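Local structure of muramidase (Sodiomyces alcalophilus, 6ZM8) at residues L94-C105 against V133-C144. The protein is a fungal lysozyme of glycoside hydrolase family 25 that hydrolyses the glycan strands of bacterial peptidoglycan. Numbering follows the deposited sequence.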
ATOM      1  N   LEU A  94       2.946  -2.234  -1.731  1.00  4.59           N
ATOM      2  CA  LEU A  94       4.224  -2.498  -1.088  1.00  4.69           C
ATOM      3  C   LEU A  94       4.492  -1.343  -0.111  1.00  4.55           C
ATOM      4  O   LEU A  94       4.720  -0.210  -0.547  1.00  5.01           O
ATOM      5  CB  LEU A  94       5.321  -2.562  -2.139  1.00  5.01           C
ATOM      6  CG  LEU A  94       6.729  -2.749  -1.574  1.00  5.49           C
ATOM      7  CD1 LEU A  94       6.877  -4.087  -0.852  1.00  5.94           C
ATOM      8  CD2 LEU A  94       7.755  -2.629  -2.684  1.00  6.64           C
ATOM      9  N   ASP A  95       4.479  -1.648   1.195  1.00  4.77           N
ATOM     10  CA  ASP A  95       4.793  -0.662   2.240  1.00  4.75           C
ATOM     11  C   ASP A  95       6.292  -0.783   2.501  1.00  4.73           C
ATOM     12  O   ASP A  95       6.754  -1.733   3.173  1.00  5.25           O
ATOM     13  CB  ASP A  95       3.934  -0.984   3.453  1.00  5.53           C
ATOM     14  CG  ASP A  95       4.224  -0.174   4.680  1.00  6.25           C
ATOM     15  OD1 ASP A  95       5.161   0.649   4.639  1.00  6.88           O
ATOM     16  OD2 ASP A  95       3.514  -0.373   5.686  1.00 10.01           O
ATOM     17  N   ILE A  96       7.038   0.147   1.910  1.00  4.58           N
ATOM     18  CA  ILE A  96       8.496   0.127   1.892  1.00  4.88           C
ATOM     19  C   ILE A  96       8.983   1.417   2.583  1.00  5.17           C
ATOM     20  O   ILE A  96       8.881   2.523   2.020  1.00  5.95           O
ATOM     21  CB  ILE A  96       9.046  -0.124   0.472  1.00  5.51           C
ATOM     22  CG1 ILE A  96      10.563  -0.092   0.429  1.00  6.52           C
ATOM     23  CG2 ILE A  96       8.493   0.828  -0.585  1.00  6.08           C
ATOM     24  CD1 ILE A  96      11.257  -1.166   1.217  1.00  7.50           C
ATOM     25  N   GLU A  97       9.416   1.263   3.825  1.00  5.44           N
ATOM     26  CA  GLU A  97       9.637   2.393   4.703  0.70  5.92           C
ATOM     27  C   GLU A  97      10.670   2.012   5.774  1.00  5.57           C
ATOM     28  O   GLU A  97      11.249   0.935   5.767  1.00  6.16           O
ATOM     29  CB  GLU A  97       8.312   2.822   5.373  0.70  6.64           C
ATOM     30  CG  GLU A  97       7.765   1.754   6.304  0.70  6.99           C
ATOM     31  CD  GLU A  97       6.563   2.273   7.093  0.70  7.84           C
ATOM     32  OE1 GLU A  97       6.786   2.862   8.182  0.70 11.00           O
ATOM     33  OE2 GLU A  97       5.426   2.061   6.683  0.70  7.13           O
ATOM     34  N   TYR A  98      10.823   2.922   6.733  1.00  5.75           N
ATOM     35  CA  TYR A  98      11.847   2.827   7.786  1.00  5.75           C
ATOM     36  C   TYR A  98      11.847   1.437   8.423  1.00  6.25           C
ATOM     37  O   TYR A  98      10.831   0.922   8.901  1.00  6.95           O
ATOM     38  CB  TYR A  98      11.555   3.851   8.907  1.00  6.36           C
ATOM     39  CG  TYR A  98      11.170   5.220   8.389  1.00  5.83           C
ATOM     40  CD1 TYR A  98      12.125   6.194   8.108  1.00  5.98           C
ATOM     41  CD2 TYR A  98       9.836   5.531   8.151  1.00  6.33           C
ATOM     42  CE1 TYR A  98      11.752   7.422   7.577  1.00  6.13           C
ATOM     43  CE2 TYR A  98       9.459   6.747   7.649  1.00  6.43           C
ATOM     44  CZ  TYR A  98      10.409   7.693   7.353  1.00  6.28           C
ATOM     45  OH  TYR A  98       9.945   8.888   6.849  1.00  6.93           O
ATOM     46  N   ASN A  99      13.050   0.875   8.530  1.00  6.42           N
ATOM     47  CA  ASN A  99      13.212  -0.378   9.284  1.00  6.68           C
ATOM     48  C   ASN A  99      12.690  -0.212  10.715  1.00  8.67           C
ATOM     49  O   ASN A  99      13.162   0.671  11.436  1.00 10.23           O
ATOM     50  CB  ASN A  99      14.694  -0.685   9.288  1.00  7.14           C
ATOM     51  CG  ASN A  99      15.054  -2.004   9.949  1.00  7.30           C
ATOM     52  OD1 ASN A  99      14.192  -2.756  10.432  1.00  7.97           O
ATOM     53  ND2 ASN A  99      16.354  -2.277   9.947  1.00  7.76           N
ATOM     54  N   PRO A 100      11.722  -1.068  11.117  1.00 10.75           N
ATOM     55  CA  PRO A 100      11.088  -0.879  12.364  1.00 41.75           C
ATOM     56  C   PRO A 100      12.131  -1.646  13.385  1.00 91.82           C
ATOM     57  O   PRO A 100      11.898  -1.239  14.386  1.00 37.26           O
ATOM     58  CB  PRO A 100       9.809  -1.725  12.415  1.00 19.66           C
ATOM     59  CG  PRO A 100       9.968  -2.707  11.270  1.00 16.08           C
ATOM     60  CD  PRO A 100      10.960  -2.044  10.345  1.00  9.83           C
ATOM     61  N   ASN A 101      13.252  -2.301  13.084  1.00 37.52           N
ATOM     62  CA  ASN A 101      13.966  -3.133  14.051  1.00139.17           C
ATOM     63  C   ASN A 101      15.453  -2.706  14.052  1.00 70.30           C
ATOM     64  O   ASN A 101      16.264  -3.429  14.614  1.00 54.56           O
ATOM     65  CB  ASN A 101      13.927  -4.699  13.715  1.00119.02           C
ATOM     66  CG  ASN A 101      12.359  -4.965  13.632  1.00 86.95           C
ATOM     67  OD1 ASN A 101      11.544  -4.484  14.562  1.00 62.26           O
ATOM     68  ND2 ASN A 101      11.940  -5.845  12.647  1.00 58.02           N
ATOM     69  N   GLY A 102      15.806  -1.537  13.408  1.00 15.49           N
ATOM     70  CA  GLY A 102      17.199  -1.240  13.173  1.00 12.54           C
ATOM     71  C   GLY A 102      17.379  -0.116  12.194  1.00 10.01           C
ATOM     72  O   GLY A 102      16.499   0.703  11.987  1.00 11.48           O
ATOM     73  N   ALA A 103      18.531  -0.098  11.575  1.00  8.86           N
ATOM     74  CA  ALA A 103      18.914   1.009  10.676  1.00  8.61           C
ATOM     75  C   ALA A 103      17.930   1.132   9.509  1.00  7.58           C
ATOM     76  O   ALA A 103      17.566   0.159   8.887  1.00  6.60           O
ATOM     77  CB  ALA A 103      20.209   0.840  10.118  1.00 10.20           C
ATOM     78  N   THR A 104      17.598   2.383   9.221  1.00  8.10           N
ATOM     79  CA  THR A 104      16.461   2.715   8.389  1.00  6.89           C
ATOM     80  C   THR A 104      16.465   2.053   7.000  1.00  6.02           C
ATOM     81  O   THR A 104      15.402   1.672   6.551  1.00  6.14           O
ATOM     82  CB  THR A 104      16.276   4.234   8.330  1.00  7.14           C
ATOM     83  OG1 THR A 104      15.055   4.504   7.631  1.00  9.47           O
ATOM     84  CG2 THR A 104      17.387   4.976   7.701  1.00  8.03           C
ATOM     85  N   CYS A 105      17.624   1.946   6.365  1.00  6.11           N
ATOM     86  CA  CYS A 105      17.730   1.367   5.010  1.00  5.94           C
ATOM     87  C   CYS A 105      18.056  -0.138   5.019  1.00  5.85           C
ATOM     88  O   CYS A 105      18.353  -0.696   3.966  1.00  6.32           O
ATOM     89  CB  CYS A 105      18.712   2.116   4.140  1.00  6.54           C
ATOM     90  SG  CYS A 105      18.367   3.903   3.958  1.00  6.92           S
ATOM     91  N   VAL A 133       0.911  -0.784  -5.960  1.00  4.57           N
ATOM     92  CA  VAL A 133       1.107   0.543  -5.402  1.00  4.55           C
ATOM     93  C   VAL A 133       2.359   0.528  -4.523  1.00  4.52           C
ATOM     94  O   VAL A 133       2.657  -0.496  -3.886  1.00  5.36           O
ATOM     95  CB  VAL A 133      -0.161   0.882  -4.584  1.00  4.76           C
ATOM     96  CG1 VAL A 133       0.000   2.101  -3.684  1.00  5.61           C
ATOM     97  CG2 VAL A 133      -1.345   1.082  -5.530  1.00  5.61           C
ATOM     98  N   ILE A 134       3.090   1.643  -4.494  1.00  4.54           N
ATOM     99  CA  ILE A 134       4.206   1.803  -3.562  1.00  4.54           C
ATOM    100  C   ILE A 134       3.806   2.825  -2.503  1.00  4.30           C
ATOM    101  O   ILE A 134       3.506   3.980  -2.839  1.00  4.80           O
ATOM    102  CB  ILE A 134       5.486   2.224  -4.288  1.00  5.01           C
ATOM    103  CG1 ILE A 134       6.010   1.053  -5.114  1.00  5.72           C
ATOM    104  CG2 ILE A 134       6.547   2.734  -3.294  1.00  5.68           C
ATOM    105  CD1 ILE A 134       7.180   1.393  -6.022  1.00  6.47           C
ATOM    106  N   TYR A 135       3.832   2.381  -1.235  1.00  4.33           N
ATOM    107  CA  TYR A 135       3.650   3.263  -0.074  1.00  4.31           C
ATOM    108  C   TYR A 135       5.033   3.565   0.495  1.00  4.38           C
ATOM    109  O   TYR A 135       5.795   2.645   0.817  1.00  4.74           O
ATOM    110  CB  TYR A 135       2.789   2.589   0.986  1.00  4.70           C
ATOM    111  CG  TYR A 135       2.748   3.353   2.307  1.00  5.07           C
ATOM    112  CD1 TYR A 135       3.737   3.167   3.273  1.00  5.99           C
ATOM    113  CD2 TYR A 135       1.724   4.239   2.596  1.00  5.18           C
ATOM    114  CE1 TYR A 135       3.703   3.835   4.475  1.00  6.67           C
ATOM    115  CE2 TYR A 135       1.650   4.900   3.819  1.00  5.33           C
ATOM    116  CZ  TYR A 135       2.652   4.693   4.776  1.00  5.91           C
ATOM    117  OH  TYR A 135       2.621   5.287   6.005  1.00  6.90           O
ATOM    118  N   THR A 136       5.330   4.850   0.624  1.00  4.31           N
ATOM    119  CA  THR A 136       6.607   5.260   1.196  1.00  4.46           C
ATOM    120  C   THR A 136       6.485   6.715   1.668  1.00  4.44           C
ATOM    121  O   THR A 136       5.414   7.320   1.631  1.00  4.87           O
ATOM    122  CB  THR A 136       7.745   5.051   0.159  1.00  4.61           C
ATOM    123  OG1 THR A 136       9.009   5.081   0.832  1.00  5.03           O
ATOM    124  CG2 THR A 136       7.726   6.054  -0.970  1.00  4.99           C
ATOM    125  N   THR A 137       7.632   7.254   2.109  1.00  4.67           N
ATOM    126  CA  THR A 137       7.768   8.666   2.391  1.00  4.72           C
ATOM    127  C   THR A 137       8.879   9.223   1.519  1.00  4.76           C
ATOM    128  O   THR A 137       9.813   8.519   1.133  1.00  5.06           O
ATOM    129  CB  THR A 137       8.073   8.945   3.867  1.00  4.99           C
ATOM    130  OG1 THR A 137       9.397   8.472   4.125  1.00  5.46           O
ATOM    131  CG2 THR A 137       7.055   8.299   4.786  1.00  5.69           C
ATOM    132  N   THR A 138       8.809  10.534   1.225  1.00  5.00           N
ATOM    133  CA  THR A 138       9.829  11.107   0.369  1.00  5.22           C
ATOM    134  C   THR A 138      11.216  11.034   1.023  1.00  5.36           C
ATOM    135  O   THR A 138      12.211  10.764   0.339  1.00  5.83           O
ATOM    136  CB  THR A 138       9.452  12.531  -0.041  1.00  6.00           C
ATOM    137  OG1 THR A 138       8.225  12.394  -0.732  1.00  6.78           O
ATOM    138  CG2 THR A 138      10.506  13.183  -0.900  1.00  7.12           C
ATOM    139  N   ASP A 139      11.272  11.278   2.317  1.00  5.42           N
ATOM    140  CA  ASP A 139      12.563  11.251   3.006  1.00  5.84           C
ATOM    141  C   ASP A 139      13.143   9.832   3.046  1.00  5.55           C
ATOM    142  O   ASP A 139      14.356   9.665   2.816  1.00  6.58           O
ATOM    143  CB  ASP A 139      12.450  11.890   4.403  1.00  6.65           C
ATOM    144  CG  ASP A 139      11.323  11.326   5.262  1.00  6.96           C
ATOM    145  OD1 ASP A 139      10.158  11.464   4.851  1.00  7.78           O
ATOM    146  OD2 ASP A 139      11.628  10.756   6.335  1.00  8.21           O
ATOM    147  N   TRP A 140      12.332   8.818   3.326  1.00  5.24           N
ATOM    148  CA  TRP A 140      12.883   7.447   3.321  1.00  5.26           C
ATOM    149  C   TRP A 140      13.357   7.092   1.917  1.00  5.18           C
ATOM    150  O   TRP A 140      14.435   6.544   1.707  1.00  5.56           O
ATOM    151  CB  TRP A 140      11.853   6.425   3.819  1.00  5.36           C
ATOM    152  CG  TRP A 140      12.444   5.038   3.923  1.00  5.42           C
ATOM    153  CD1 TRP A 140      13.022   4.507   5.028  1.00  6.06           C
ATOM    154  CD2 TRP A 140      12.575   4.051   2.887  1.00  5.13           C
ATOM    155  NE1 TRP A 140      13.508   3.248   4.778  1.00  6.21           N
ATOM    156  CE2 TRP A 140      13.268   2.951   3.460  1.00  5.58           C
ATOM    157  CE3 TRP A 140      12.219   3.991   1.532  1.00  5.25           C
ATOM    158  CZ2 TRP A 140      13.611   1.830   2.723  1.00  5.57           C
ATOM    159  CZ3 TRP A 140      12.595   2.878   0.786  1.00  5.37           C
ATOM    160  CH2 TRP A 140      13.290   1.814   1.377  1.00  5.56           C
ATOM    161  N   TRP A 141      12.509   7.403   0.932  1.00  4.91           N
ATOM    162  CA  TRP A 141      12.817   7.045  -0.453  1.00  5.01           C
ATOM    163  C   TRP A 141      14.108   7.714  -0.902  1.00  5.19           C
ATOM    164  O   TRP A 141      14.932   7.121  -1.626  1.00  5.49           O
ATOM    165  CB  TRP A 141      11.630   7.471  -1.346  1.00  5.18           C
ATOM    166  CG  TRP A 141      11.703   6.911  -2.729  1.00  5.19           C
ATOM    167  CD1 TRP A 141      12.107   7.559  -3.871  1.00  5.34           C
ATOM    168  CD2 TRP A 141      11.319   5.592  -3.110  1.00  4.94           C
ATOM    169  NE1 TRP A 141      11.984   6.716  -4.943  1.00  5.44           N
ATOM    170  CE2 TRP A 141      11.507   5.506  -4.513  1.00  5.31           C
ATOM    171  CE3 TRP A 141      10.795   4.484  -2.424  1.00  5.07           C
ATOM    172  CZ2 TRP A 141      11.221   4.354  -5.236  1.00  5.83           C
ATOM    173  CZ3 TRP A 141      10.504   3.342  -3.137  1.00  5.56           C
ATOM    174  CH2 TRP A 141      10.708   3.282  -4.539  1.00  5.99           C
ATOM    175  N   THR A 142      14.299   8.961  -0.508  1.00  5.42           N
ATOM    176  CA  THR A 142      15.531   9.671  -0.874  1.00  5.92           C
ATOM    177  C   THR A 142      16.757   8.980  -0.264  1.00  5.97           C
ATOM    178  O   THR A 142      17.730   8.692  -0.964  1.00  6.92           O
ATOM    179  CB  THR A 142      15.412  11.145  -0.458  1.00  6.74           C
ATOM    180  OG1 THR A 142      14.335  11.756  -1.174  1.00  7.52           O
ATOM    181  CG2 THR A 142      16.674  11.910  -0.724  1.00  8.18           C
ATOM    182  N   GLN A 143      16.707   8.726   1.028  0.50  5.83           N
ATOM    183  CA  GLN A 143      17.898   8.154   1.659  0.50  6.15           C
ATOM    184  C   GLN A 143      18.181   6.734   1.206  0.50  6.23           C
ATOM    185  O   GLN A 143      19.344   6.308   1.121  0.50  6.73           O
ATOM    186  CB  GLN A 143      17.655   8.130   3.153  0.50  7.02           C
ATOM    187  CG  GLN A 143      17.590   9.510   3.706  0.50  8.85           C
ATOM    188  CD  GLN A 143      17.430   9.533   5.194  0.50  8.77           C
ATOM    189  OE1 GLN A 143      17.905   8.717   5.940  0.50 10.43           O
ATOM    190  NE2 GLN A 143      17.006  10.658   5.773  0.50  9.96           N
ATOM    191  N   CYS A 144      17.126   5.946   1.035  1.00  5.38           N
ATOM    192  CA  CYS A 144      17.327   4.500   0.886  1.00  5.48           C
ATOM    193  C   CYS A 144      17.314   4.015  -0.566  1.00  5.35           C
ATOM    194  O   CYS A 144      17.799   2.907  -0.816  1.00  6.18           O
ATOM    195  CB  CYS A 144      16.312   3.706   1.690  1.00  5.66           C
ATOM    196  SG  CYS A 144      16.404   4.018   3.485  1.00  6.51           S
TER
HETATM  197  O   HOH W   1       3.264   3.382   7.969  1.00 16.95           O
HETATM  198  O   HOH W   2      15.393   6.467   5.606  1.00  9.07           O
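Leu94 and Asp95 pair in parallel with Ile134 and Tyr135, through Leu94 N to Val133 O, Tyr135 N to Leu94 O, and Ile96 N to Tyr135 O (3.0 Å, N-H...O 169°). Just past these pairs the side-chain hydroxyl Thr136 OG1 donates to Ile96 O. Asp95 OD1 lies 3.2 Å from Tyr135 CD1; in the conformer described, Glu97 OE2 sits at the ring edge and shares a donating water with Tyr135 OH, which also bonds Gln180. Joined through helix 110-128, the strands form a beta-alpha-beta unit of the TIM-barrel-like GH25 fold; Asp95 and Glu97 lie around the C-terminal end of strand 93-95, where such barrels carry their active sites. Trp140 points toward segment 94-105, and chi1 -175°, CG opposite the backbone N, lays its indole across the Ile96-Glu97 backbone: Ile96 CG1 meets Trp140 CH2 at 3.5 Å, Cys144 SG lies over the face opposite Glu97 CA, and Trp140 NE1 donates in the ring plane to Thr104 O (3.0 Å). A leucine in its place would probably leave Thr104 O without this donor and open a gap beside Ile96. The Trp140 edge meets the Tyr98 face, planes 80° apart, while Tyr98 OH donates to Asp139 OD2 (2.6 Å). The Cys105-Cys144 disulfide ties loop to helix.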